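Local coordinates for protein alpha-fucosidase (Bifidobacterium bifidum, PDB 2EAB) that probably hydrolyses alpha-1,2-linked L-fucose from glycans, the chain being the catalytic domain of a larger, probably membrane-anchored, glycoside hydrolase, at residues 112-121 / 562-573. Numbering follows the deposited sequence.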
ATOM      1  N   LEU A 112      34.563  -1.850  -8.809  1.00  9.10           N
ATOM      2  CA  LEU A 112      34.366  -0.963  -7.664  1.00  9.31           C
ATOM      3  C   LEU A 112      35.331  -1.267  -6.518  1.00  9.66           C
ATOM      4  O   LEU A 112      35.937  -0.354  -5.957  1.00  9.92           O
ATOM      5  CB  LEU A 112      32.917  -1.028  -7.183  1.00  9.36           C
ATOM      6  CG  LEU A 112      31.879  -0.524  -8.188  1.00  8.90           C
ATOM      7  CD1 LEU A 112      30.490  -1.030  -7.836  1.00  8.97           C
ATOM      8  CD2 LEU A 112      31.886   0.992  -8.274  1.00  9.54           C
ATOM      9  N   ALA A 113      35.486  -2.547  -6.189  1.00  9.80           N
ATOM     10  CA  ALA A 113      36.403  -2.955  -5.119  1.00 10.79           C
ATOM     11  C   ALA A 113      37.850  -2.557  -5.421  1.00 11.41           C
ATOM     12  O   ALA A 113      38.622  -2.260  -4.502  1.00 11.86           O
ATOM     13  CB  ALA A 113      36.303  -4.444  -4.868  1.00 11.04           C
ATOM     14  N   ASN A 114      38.198  -2.531  -6.707  1.00 11.87           N
ATOM     15  CA  ASN A 114      39.533  -2.123  -7.148  1.00 13.22           C
ATOM     16  C   ASN A 114      39.741  -0.605  -7.193  1.00 13.45           C
ATOM     17  O   ASN A 114      40.828  -0.133  -7.540  1.00 14.18           O
ATOM     18  CB  ASN A 114      39.869  -2.757  -8.501  1.00 13.62           C
ATOM     19  CG  ASN A 114      40.148  -4.250  -8.396  1.00 15.76           C
ATOM     20  OD1 ASN A 114      40.440  -4.771  -7.315  1.00 18.78           O
ATOM     21  ND2 ASN A 114      40.066  -4.944  -9.524  1.00 18.13           N
ATOM     22  N   GLY A 115      38.705   0.156  -6.850  1.00 13.19           N
ATOM     23  CA  GLY A 115      38.850   1.596  -6.660  1.00 13.26           C
ATOM     24  C   GLY A 115      38.052   2.505  -7.573  1.00 13.06           C
ATOM     25  O   GLY A 115      38.137   3.726  -7.444  1.00 13.61           O
ATOM     26  N   ALA A 116      37.283   1.936  -8.499  1.00 12.57           N
ATOM     27  CA  ALA A 116      36.409   2.752  -9.338  1.00 11.96           C
ATOM     28  C   ALA A 116      35.337   3.436  -8.486  1.00 11.58           C
ATOM     29  O   ALA A 116      34.766   2.819  -7.579  1.00 11.79           O
ATOM     30  CB  ALA A 116      35.769   1.913 -10.431  1.00 11.97           C
ATOM     31  N   GLU A 117      35.089   4.713  -8.770  1.00 11.32           N
ATOM     32  CA  GLU A 117      34.035   5.471  -8.099  1.00 11.64           C
ATOM     33  C   GLU A 117      32.684   5.174  -8.728  1.00 10.43           C
ATOM     34  O   GLU A 117      31.646   5.237  -8.063  1.00 10.23           O
ATOM     35  CB  GLU A 117      34.305   6.974  -8.193  1.00 11.78           C
ATOM     36  CG  GLU A 117      35.486   7.473  -7.366  1.00 13.62           C
ATOM     37  CD  GLU A 117      35.551   8.991  -7.299  1.00 13.66           C
ATOM     38  OE1 GLU A 117      35.191   9.656  -8.294  1.00 17.57           O
ATOM     39  OE2 GLU A 117      35.967   9.522  -6.251  1.00 18.21           O
ATOM     40  N   THR A 118      32.705   4.892 -10.027  1.00 10.07           N
ATOM     41  CA  THR A 118      31.500   4.538 -10.767  1.00  9.96           C
ATOM     42  C   THR A 118      31.826   3.455 -11.782  1.00  9.53           C
ATOM     43  O   THR A 118      32.980   3.303 -12.194  1.00  9.39           O
ATOM     44  CB  THR A 118      30.879   5.744 -11.520  1.00 10.28           C
ATOM     45  OG1 THR A 118      31.728   6.134 -12.607  1.00 11.36           O
ATOM     46  CG2 THR A 118      30.648   6.934 -10.595  1.00 10.88           C
ATOM     47  N   VAL A 119      30.799   2.699 -12.161  1.00  9.25           N
ATOM     48  CA  VAL A 119      30.889   1.707 -13.225  1.00  9.05           C
ATOM     49  C   VAL A 119      29.657   1.834 -14.117  1.00  8.70           C
ATOM     50  O   VAL A 119      28.730   2.584 -13.799  1.00  8.98           O
ATOM     51  CB  VAL A 119      31.003   0.259 -12.672  1.00  9.12           C
ATOM     52  CG1 VAL A 119      32.327   0.056 -11.939  1.00  9.62           C
ATOM     53  CG2 VAL A 119      29.824  -0.085 -11.774  1.00  9.58           C
ATOM     54  N   ASN A 120      29.653   1.118 -15.237  1.00  8.46           N
ATOM     55  CA  ASN A 120      28.475   1.068 -16.095  1.00  8.34           C
ATOM     56  C   ASN A 120      27.742  -0.254 -15.898  1.00  8.31           C
ATOM     57  O   ASN A 120      28.149  -1.277 -16.445  1.00  8.16           O
ATOM     58  CB  ASN A 120      28.846   1.255 -17.567  1.00  8.29           C
ATOM     59  CG  ASN A 120      27.636   1.201 -18.483  1.00  8.83           C
ATOM     60  OD1 ASN A 120      26.495   1.078 -18.026  1.00  8.64           O
ATOM     61  ND2 ASN A 120      27.876   1.293 -19.782  1.00  8.78           N
ATOM     62  N   PRO A 121      26.646  -0.233 -15.119  1.00  8.45           N
ATOM     63  CA  PRO A 121      25.908  -1.456 -14.843  1.00  8.53           C
ATOM     64  C   PRO A 121      24.805  -1.737 -15.864  1.00  8.13           C
ATOM     65  O   PRO A 121      23.903  -2.523 -15.579  1.00  8.49           O
ATOM     66  CB  PRO A 121      25.303  -1.161 -13.475  1.00  9.22           C
ATOM     67  CG  PRO A 121      25.005   0.299 -13.534  1.00  9.64           C
ATOM     68  CD  PRO A 121      26.047   0.926 -14.433  1.00  9.21           C
ATOM     69  N   VAL A 562      27.449  -2.650  -6.743  1.00  9.18           N
ATOM     70  CA  VAL A 562      26.932  -1.700  -7.722  1.00  9.36           C
ATOM     71  C   VAL A 562      25.477  -1.317  -7.427  1.00  8.69           C
ATOM     72  O   VAL A 562      24.615  -2.182  -7.240  1.00  8.72           O
ATOM     73  CB  VAL A 562      27.177  -2.172  -9.174  1.00  9.83           C
ATOM     74  CG1 VAL A 562      26.412  -3.436  -9.485  1.00 10.50           C
ATOM     75  CG2 VAL A 562      26.853  -1.068 -10.155  1.00 11.14           C
ATOM     76  N   ALA A 563      25.228  -0.015  -7.360  1.00  8.56           N
ATOM     77  CA  ALA A 563      23.914   0.479  -6.966  1.00  8.58           C
ATOM     78  C   ALA A 563      23.621   1.852  -7.527  1.00  8.40           C
ATOM     79  O   ALA A 563      24.531   2.670  -7.721  1.00  9.03           O
ATOM     80  CB  ALA A 563      23.789   0.501  -5.447  1.00  9.28           C
ATOM     81  N   TYR A 564      22.331   2.092  -7.758  1.00  8.21           N
ATOM     82  CA  TYR A 564      21.798   3.379  -8.170  1.00  7.97           C
ATOM     83  C   TYR A 564      20.936   3.923  -7.048  1.00  7.53           C
ATOM     84  O   TYR A 564      20.195   3.171  -6.409  1.00  8.16           O
ATOM     85  CB  TYR A 564      20.946   3.192  -9.424  1.00  8.36           C
ATOM     86  CG  TYR A 564      20.395   4.459 -10.036  1.00  8.47           C
ATOM     87  CD1 TYR A 564      21.227   5.540 -10.323  1.00  9.24           C
ATOM     88  CD2 TYR A 564      19.043   4.566 -10.358  1.00  9.01           C
ATOM     89  CE1 TYR A 564      20.726   6.699 -10.897  1.00  8.83           C
ATOM     90  CE2 TYR A 564      18.534   5.720 -10.943  1.00  8.91           C
ATOM     91  CZ  TYR A 564      19.381   6.782 -11.207  1.00  8.88           C
ATOM     92  OH  TYR A 564      18.876   7.922 -11.785  1.00  9.32           O
ATOM     93  N   SER A 565      21.041   5.222  -6.792  1.00  7.21           N
ATOM     94  CA  SER A 565      20.153   5.868  -5.837  1.00  7.20           C
ATOM     95  C   SER A 565      19.034   6.535  -6.629  1.00  7.19           C
ATOM     96  O   SER A 565      19.261   7.580  -7.240  1.00  7.84           O
ATOM     97  CB  SER A 565      20.914   6.907  -5.016  1.00  7.06           C
ATOM     98  OG  SER A 565      20.150   7.298  -3.888  1.00  7.26           O
ATOM     99  N   PRO A 566      17.827   5.928  -6.661  1.00  7.71           N
ATOM    100  CA  PRO A 566      16.782   6.532  -7.493  1.00  8.23           C
ATOM    101  C   PRO A 566      16.472   7.975  -7.067  1.00  8.34           C
ATOM    102  O   PRO A 566      16.373   8.236  -5.869  1.00  7.48           O
ATOM    103  CB  PRO A 566      15.575   5.612  -7.250  1.00  8.71           C
ATOM    104  CG  PRO A 566      16.183   4.299  -6.881  1.00  8.99           C
ATOM    105  CD  PRO A 566      17.359   4.683  -6.023  1.00  7.84           C
ATOM    106  N   GLU A 567      16.353   8.928  -7.999  1.00  8.81           N
ATOM    107  CA  GLU A 567      16.625   8.801  -9.433  1.00 10.31           C
ATOM    108  C   GLU A 567      17.601   9.911  -9.825  1.00  9.64           C
ATOM    109  O   GLU A 567      17.333  10.695 -10.746  1.00  9.73           O
ATOM    110  CB  GLU A 567      15.339   8.989 -10.244  1.00 10.76           C
ATOM    111  CG  GLU A 567      14.365   7.832 -10.247  1.00 13.84           C
ATOM    112  CD  GLU A 567      13.188   8.066 -11.193  1.00 14.00           C
ATOM    113  OE1 GLU A 567      12.133   7.422 -10.998  1.00 18.64           O
ATOM    114  OE2 GLU A 567      13.309   8.900 -12.125  1.00 18.39           O
ATOM    115  N   GLN A 568      18.717  10.004  -9.110  1.00  9.38           N
ATOM    116  CA  GLN A 568      19.739  11.002  -9.429  1.00  9.30           C
ATOM    117  C   GLN A 568      21.131  10.437  -9.186  1.00  9.18           C
ATOM    118  O   GLN A 568      21.271   9.342  -8.644  1.00  8.97           O
ATOM    119  CB  GLN A 568      19.515  12.304  -8.644  1.00  9.37           C
ATOM    120  CG  GLN A 568      19.732  12.169  -7.146  1.00  9.22           C
ATOM    121  CD  GLN A 568      19.757  13.501  -6.410  1.00  9.24           C
ATOM    122  OE1 GLN A 568      19.669  14.574  -7.010  1.00  9.48           O
ATOM    123  NE2 GLN A 568      19.881  13.433  -5.090  1.00  9.78           N
ATOM    124  N   GLY A 569      22.149  11.186  -9.600  1.00  9.53           N
ATOM    125  CA  GLY A 569      23.532  10.768  -9.446  1.00  9.77           C
ATOM    126  C   GLY A 569      23.946   9.725 -10.468  1.00  9.75           C
ATOM    127  O   GLY A 569      23.206   9.444 -11.420  1.00  9.86           O
ATOM    128  N   PRO A 570      25.148   9.150 -10.292  1.00  9.62           N
ATOM    129  CA  PRO A 570      25.663   8.131 -11.208  1.00  9.77           C
ATOM    130  C   PRO A 570      24.874   6.829 -11.147  1.00  9.69           C
ATOM    131  O   PRO A 570      24.337   6.466 -10.094  1.00  9.40           O
ATOM    132  CB  PRO A 570      27.087   7.878 -10.698  1.00  9.95           C
ATOM    133  CG  PRO A 570      27.413   9.028  -9.821  1.00 10.14           C
ATOM    134  CD  PRO A 570      26.114   9.462  -9.226  1.00  9.85           C
ATOM    135  N   LEU A 571      24.847   6.122 -12.273  1.00 10.13           N
ATOM    136  CA  LEU A 571      24.104   4.875 -12.411  1.00 11.38           C
ATOM    137  C   LEU A 571      24.593   3.751 -11.494  1.00 10.89           C
ATOM    138  O   LEU A 571      23.792   2.958 -10.992  1.00 11.37           O
ATOM    139  CB  LEU A 571      24.184   4.412 -13.866  1.00 11.85           C
ATOM    140  CG  LEU A 571      22.920   4.030 -14.637  1.00 14.45           C
ATOM    141  CD1 LEU A 571      21.770   4.989 -14.353  1.00 15.44           C
ATOM    142  CD2 LEU A 571      23.236   4.011 -16.121  1.00 13.04           C
ATOM    143  N   GLY A 572      25.904   3.678 -11.283  1.00 10.24           N
ATOM    144  CA  GLY A 572      26.493   2.574 -10.542  1.00 10.16           C
ATOM    145  C   GLY A 572      27.639   3.025  -9.670  1.00  9.71           C
ATOM    146  O   GLY A 572      28.742   3.268 -10.156  1.00 10.59           O
ATOM    147  N   THR A 573      27.364   3.158  -8.378  1.00  8.92           N
ATOM    148  CA  THR A 573      28.385   3.495  -7.390  1.00  8.83           C
ATOM    149  C   THR A 573      28.644   2.291  -6.484  1.00  8.30           C
ATOM    150  O   THR A 573      27.962   1.263  -6.587  1.00  8.12           O
ATOM    151  CB  THR A 573      27.984   4.720  -6.537  1.00  8.95           C
ATOM    152  OG1 THR A 573      26.830   4.406  -5.746  1.00  9.05           O
ATOM    153  CG2 THR A 573      27.665   5.916  -7.422  1.00  9.52           C
TER
HETATM  154  O   HOH W   1      27.815   5.067 -13.012  1.00 14.10           O
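Gly572 O accepts the backbone N-H of Val119 at 2.9 Å (N-H...O 155°), and Thr118 CA adds a C-H...O contact to the same oxygen. One water continues the join, accepting from Gly572 N and donating to Val119 O at 2.8 Å, so both polar backbone atoms of Gly572 are engaged. Glycine suits this place because a CB here would clash with Val562 CG2 and press tightly on Pro121 CG and Val119 O. Beside the polar line, Val562 turns CG2 anti to its backbone N (chi1 65° for CG1), where the methyl meets Val119 CG2 at 3.5 Å and Pro121 CB at 3.7 Å. Leu112, in the last turn of helix 103-113, lays CD1 against Val562 CB at 3.8 Å; a branched apolar residue fits this buried spot. Pro121 CD also rests 4.0 Å from Leu571 CB, and an alanine in place of Pro121, by losing CG and CD, would probably leave a gap against Leu571 and the Gly572 backbone. Farther out, the side chains of Thr118 and Pro570 cross at about a right angle, Thr118 CG2 lying 3.7 Å from Pro570 CB. The Schellman motif at Gly115 ends the helix and turns the chain back, bringing an N-terminal-region loop against the beta-hairpin of strands 558-565 and 572-574 in the family 95 catalytic region.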